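Local coordinates for protein SusD homolog (Bacteroides ovatus, PDB 4F53) that probably binds glycans, perhaps mucin O-glycans, at the cell surface as a SusD-like outer-membrane lipoprotein with a TPR-like helical fold, at residues Ala55-Gly60 with Arg74-Asn79; Glu473-Met478 with Asp509-His514. One frame throughout, in Å; residues are numbered along the deposited sequence.

Overall arrangement
Interactions 1 and 2 sit on the same side of the chain's centre, about 12 Å apart between their centres, and meet in one continuous packed region. Interaction 1 joins the end of helix 44-58 to the loop 74-79; interaction 2 pairs two loops from the C-terminal part of the chain. Three aromatic side chains of the first lie against residues 473-478 of the second: Phe58 CZ is 3.6 Å from Ala475 CB, Tyr75 CD1 is 3.6 Å from Met478 CE, and Tyr78 OH is 3.5 Å from Gly474 CA. Glycerol, probably from the crystallisation liquor, is bound about 4 Å from the side chain of Tyr78, and Gly474 too has glycerol at about 4 Å.

Interaction 1: residues Ala55-Gly60 with Arg74-Asn79; sequences AGAFSG and RYATYN
The Phe58 ring turns its edge to the backbone of Tyr75: the carbonyl O of Tyr75 lies near the ring plane, 3.3 Å from CE1. Beside it, CZ of Phe58 meets CB of Tyr75 at 3.8 Å. The Tyr78 ring approaches the same corner, its CE1 3.9 Å from Phe58 CE1, while one of its faces carries the carbonyl O of Ala76, two residues earlier, 3.8 Å above the plane and over its centre. Residues Tyr75 to Tyr78 form a type I beta turn, which packs against the end of helix 44-58 within the TPR-like fold; Gly60 ends that helix in a Schellman motif. One residue before Phe58, the methyl of Ala57 meets that of Ala76, CB to CB at 3.7 Å. With CG anti to the carbonyl carbon (chi1 -54°), the Tyr75 ring leads away from the contact, and its OH bonds to the carbonyl of Trp84. A serine in place of Phe58 would probably open a gap between the helix end and the turn, leaving Tyr75 CB and Tyr78 CE1 without their aromatic neighbour. Behind the turn, Asn79 OD1 accepts from Arg74 N and Thr77 OG1 on opposite faces of its amide plane.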
# COMPACT_ATOMS: atom_id res chain seq x y z
N ALA A 55 -6.46 -3.37 2.25
CA ALA A 55 -5.19 -3.32 1.54
C ALA A 55 -4.26 -4.51 1.87
O ALA A 55 -3.60 -5.03 0.97
CB ALA A 55 -4.48 -2.01 1.83
N GLY A 56 -4.27 -4.96 3.13
CA GLY A 56 -3.48 -6.10 3.59
C GLY A 56 -3.85 -7.38 2.88
O GLY A 56 -2.97 -8.15 2.50
N ALA A 57 -5.18 -7.59 2.70
CA ALA A 57 -5.72 -8.74 1.96
C ALA A 57 -5.36 -8.67 0.46
O ALA A 57 -4.84 -9.63 -0.11
CB ALA A 57 -7.24 -8.79 2.11
N PHE A 58 -5.70 -7.54 -0.18
CA PHE A 58 -5.56 -7.33 -1.62
C PHE A 58 -4.09 -7.25 -2.06
O PHE A 58 -3.79 -7.65 -3.18
CB PHE A 58 -6.36 -6.10 -2.08
CG PHE A 58 -7.87 -6.15 -1.90
CD1 PHE A 58 -8.54 -7.37 -1.80
CD2 PHE A 58 -8.63 -4.98 -1.87
CE1 PHE A 58 -9.94 -7.41 -1.64
CE2 PHE A 58 -10.03 -5.03 -1.72
CZ PHE A 58 -10.67 -6.25 -1.61
N SER A 59 -3.19 -6.79 -1.18
CA SER A 59 -1.74 -6.72 -1.48
C SER A 59 -1.03 -8.09 -1.45
O SER A 59 0.09 -8.20 -1.95
CB SER A 59 -1.02 -5.82 -0.49
OG SER A 59 -1.19 -6.35 0.82
N GLY A 60 -1.64 -9.07 -0.80
CA GLY A 60 -1.06 -10.38 -0.61
C GLY A 60 -0.24 -10.49 0.66
O GLY A 60 0.47 -11.49 0.84
N ARG A 74 -16.11 -10.23 4.38
CA ARG A 74 -14.88 -9.43 4.44
C ARG A 74 -14.49 -8.91 3.06
O ARG A 74 -14.99 -9.41 2.06
CB ARG A 74 -13.71 -10.27 5.02
CG ARG A 74 -13.97 -10.95 6.38
CD ARG A 74 -12.68 -11.43 7.06
NE ARG A 74 -11.78 -12.16 6.16
CZ ARG A 74 -11.92 -13.43 5.79
NH1 ARG A 74 -12.96 -14.14 6.22
NH2 ARG A 74 -11.04 -13.99 4.99
N TYR A 75 -13.58 -7.93 3.01
CA TYR A 75 -13.04 -7.45 1.74
C TYR A 75 -12.34 -8.60 0.99
O TYR A 75 -12.55 -8.76 -0.21
CB TYR A 75 -12.05 -6.29 1.95
CG TYR A 75 -12.55 -5.11 2.77
CD1 TYR A 75 -13.40 -4.16 2.20
CD2 TYR A 75 -12.06 -4.86 4.05
CE1 TYR A 75 -13.81 -3.03 2.92
CE2 TYR A 75 -12.44 -3.72 4.76
CZ TYR A 75 -13.32 -2.81 4.20
OH TYR A 75 -13.69 -1.71 4.93
N ALA A 76 -11.54 -9.41 1.72
CA ALA A 76 -10.76 -10.53 1.21
C ALA A 76 -11.60 -11.52 0.42
O ALA A 76 -11.14 -12.00 -0.62
CB ALA A 76 -10.04 -11.25 2.35
N THR A 77 -12.82 -11.84 0.90
CA THR A 77 -13.69 -12.81 0.22
C THR A 77 -14.70 -12.08 -0.71
O THR A 77 -15.58 -12.72 -1.27
CB THR A 77 -14.34 -13.75 1.26
OG1 THR A 77 -14.98 -12.98 2.28
CG2 THR A 77 -13.33 -14.69 1.89
N TYR A 78 -14.52 -10.77 -0.92
CA TYR A 78 -15.29 -9.94 -1.86
C TYR A 78 -16.75 -9.77 -1.49
O TYR A 78 -17.56 -9.40 -2.35
CB TYR A 78 -15.17 -10.47 -3.32
CG TYR A 78 -13.75 -10.80 -3.73
CD1 TYR A 78 -12.73 -9.86 -3.62
CD2 TYR A 78 -13.41 -12.07 -4.18
CE1 TYR A 78 -11.41 -10.16 -3.97
CE2 TYR A 78 -12.10 -12.39 -4.55
CZ TYR A 78 -11.11 -11.42 -4.49
OH TYR A 78 -9.84 -11.71 -4.91
N ASN A 79 -17.09 -9.93 -0.21
CA ASN A 79 -18.46 -9.73 0.27
C ASN A 79 -18.46 -8.85 1.56
O ASN A 79 -19.11 -9.24 2.54
CB ASN A 79 -19.16 -11.11 0.51
CG ASN A 79 -18.51 -11.99 1.57
OD1 ASN A 79 -17.35 -11.83 1.94
ND2 ASN A 79 -19.26 -12.94 2.09

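Interaction 2: residues Glu473-Met478 with Asp509-His514; sequences EGARRM and DTMATH
Arg476 and Arg477 run past Met511 and Ala512 without forming a regular strand pair; the CA atoms of Arg477 and Met511 are 4.8 Å apart. The carbonyl O of Met511 takes a short bond from Arg476 N (2.7 Å) and a weak one from Arg477 N. In return, Met511 CA makes a CA-H...O contact with Arg477 O. The contact ties the loop 473-478, before helix 482-487, to the loop 509-514, after helix 489-502, within the SusD-like fold; Arg477 and Thr513 pack on Leu499 of the latter helix. Thr510 OG1 accepts from Ala512 N in an ST turn and also bonds to Arg507 O.

On one flank, His514 gives its NE2 proton to Glu473 OE1 at 2.7 Å, entering the syn lone pair with carboxylate and ring nearly coplanar. A water donates to the same OE1 and to Ala512 O. Bends at chi2 (-50°) and chi3 (-68°) fold Arg476 back, laying its guanidinium flat on the imidazole, centres 4.4 Å apart, planes at 22°. Arg476 NH1 bonds in plane to Glu473 O, and NH2 makes a salt bridge with Asp518, whose backbone O takes His514 ND1.

On the other flank, Arg477 grips Asp509 OD1 end-on with two nitrogens, NH1 at 2.8 Å on the anti lone pair and NH2 at 3.2 Å. NH1 also reaches Thr510 O, from above its carbonyl plane. Asp509 OD2 bonds to Tyr485. Selenomethionines Met478 and Met511 lie side by side, SE of Met478 3.7 Å from CE of Met511; Met478 also packs on Phe58 and Met54 of helix 44-58.

Each buried arginine has an acidic partner, and both imidazole nitrogens face acceptors. One of these is a carboxylate, consistent with a positively charged His514, which the stacked Arg476 would probably oppose.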
# COMPACT_ATOMS: atom_id res chain seq x y z
N GLU A 473 -7.52 -12.00 -11.47
CA GLU A 473 -7.44 -10.55 -11.37
C GLU A 473 -7.56 -10.02 -9.95
O GLU A 473 -6.92 -9.02 -9.62
CB GLU A 473 -8.59 -9.92 -12.18
CG GLU A 473 -8.44 -10.04 -13.68
CD GLU A 473 -8.08 -8.73 -14.31
OE1 GLU A 473 -8.95 -7.82 -14.34
OE2 GLU A 473 -6.91 -8.58 -14.73
N GLY A 474 -8.44 -10.62 -9.15
CA GLY A 474 -8.74 -10.15 -7.80
C GLY A 474 -9.50 -8.84 -7.85
O GLY A 474 -10.02 -8.45 -8.90
N ALA A 475 -9.61 -8.15 -6.72
CA ALA A 475 -10.29 -6.85 -6.66
C ALA A 475 -9.43 -5.77 -7.35
O ALA A 475 -8.25 -5.64 -7.08
CB ALA A 475 -10.56 -6.47 -5.20
N ARG A 476 -10.04 -5.04 -8.27
CA ARG A 476 -9.37 -4.01 -9.07
C ARG A 476 -9.68 -2.64 -8.51
O ARG A 476 -8.99 -1.66 -8.82
CB ARG A 476 -9.81 -4.10 -10.55
CG ARG A 476 -9.68 -5.51 -11.15
CD ARG A 476 -8.31 -6.11 -10.90
NE ARG A 476 -7.27 -5.40 -11.65
CZ ARG A 476 -6.05 -5.86 -11.84
NH1 ARG A 476 -5.67 -7.00 -11.28
NH2 ARG A 476 -5.20 -5.19 -12.60
N ARG A 477 -10.71 -2.57 -7.68
CA ARG A 477 -11.15 -1.34 -7.03
C ARG A 477 -12.23 -1.69 -6.01
O ARG A 477 -12.58 -2.86 -5.84
CB ARG A 477 -11.68 -0.32 -8.09
CG ARG A 477 -12.98 -0.75 -8.75
CD ARG A 477 -13.53 0.25 -9.73
NE ARG A 477 -14.07 1.46 -9.11
CZ ARG A 477 -15.34 1.64 -8.76
NH1 ARG A 477 -16.22 0.65 -8.88
NH2 ARG A 477 -15.74 2.80 -8.25
N MSE A 478 -12.75 -0.66 -5.34
CA MSE A 478 -13.89 -0.79 -4.44
C MSE A 478 -15.05 -0.09 -5.09
O MSE A 478 -14.84 0.95 -5.74
CB MSE A 478 -13.58 -0.19 -3.05
CG MSE A 478 -12.57 -1.02 -2.25
SE MSE A 478 -13.27 -2.72 -1.64
CE MSE A 478 -14.73 -2.11 -0.48
N ASP A 509 -20.00 -0.24 -11.71
CA ASP A 509 -19.52 0.20 -10.40
C ASP A 509 -19.34 -1.03 -9.53
O ASP A 509 -20.13 -1.29 -8.62
CB ASP A 509 -20.46 1.24 -9.77
CG ASP A 509 -19.98 1.80 -8.44
OD1 ASP A 509 -18.75 1.72 -8.15
OD2 ASP A 509 -20.82 2.30 -7.68
N THR A 510 -18.30 -1.82 -9.85
CA THR A 510 -18.01 -3.05 -9.13
C THR A 510 -16.51 -3.12 -8.82
O THR A 510 -15.73 -2.26 -9.25
CB THR A 510 -18.47 -4.29 -9.92
OG1 THR A 510 -17.56 -4.56 -10.97
CG2 THR A 510 -19.90 -4.21 -10.47
N MSE A 511 -16.11 -4.19 -8.14
CA MSE A 511 -14.72 -4.48 -7.82
C MSE A 511 -13.91 -4.92 -9.06
O MSE A 511 -12.69 -4.97 -8.99
CB MSE A 511 -14.67 -5.60 -6.78
CG MSE A 511 -15.04 -5.13 -5.38
SE MSE A 511 -14.74 -6.60 -4.13
CE MSE A 511 -15.32 -5.72 -2.45
N ALA A 512 -14.59 -5.23 -10.18
CA ALA A 512 -13.99 -5.80 -11.38
C ALA A 512 -13.51 -4.76 -12.36
O ALA A 512 -12.67 -5.08 -13.21
CB ALA A 512 -14.98 -6.74 -12.05
N THR A 513 -14.03 -3.51 -12.25
CA THR A 513 -13.67 -2.43 -13.16
C THR A 513 -12.27 -1.92 -12.88
O THR A 513 -11.91 -1.68 -11.74
CB THR A 513 -14.70 -1.29 -13.12
OG1 THR A 513 -15.91 -1.80 -13.61
CG2 THR A 513 -14.31 -0.08 -14.00
N HIS A 514 -11.51 -1.71 -13.97
CA HIS A 514 -10.17 -1.15 -13.91
C HIS A 514 -10.26 0.35 -13.86
O HIS A 514 -11.03 0.95 -14.62
CB HIS A 514 -9.31 -1.59 -15.11
CG HIS A 514 -8.89 -3.02 -15.06
ND1 HIS A 514 -7.68 -3.43 -15.62
CD2 HIS A 514 -9.53 -4.11 -14.55
CE1 HIS A 514 -7.62 -4.74 -15.41
NE2 HIS A 514 -8.71 -5.19 -14.77
O HOH W 1 -11.64 -7.48 -13.33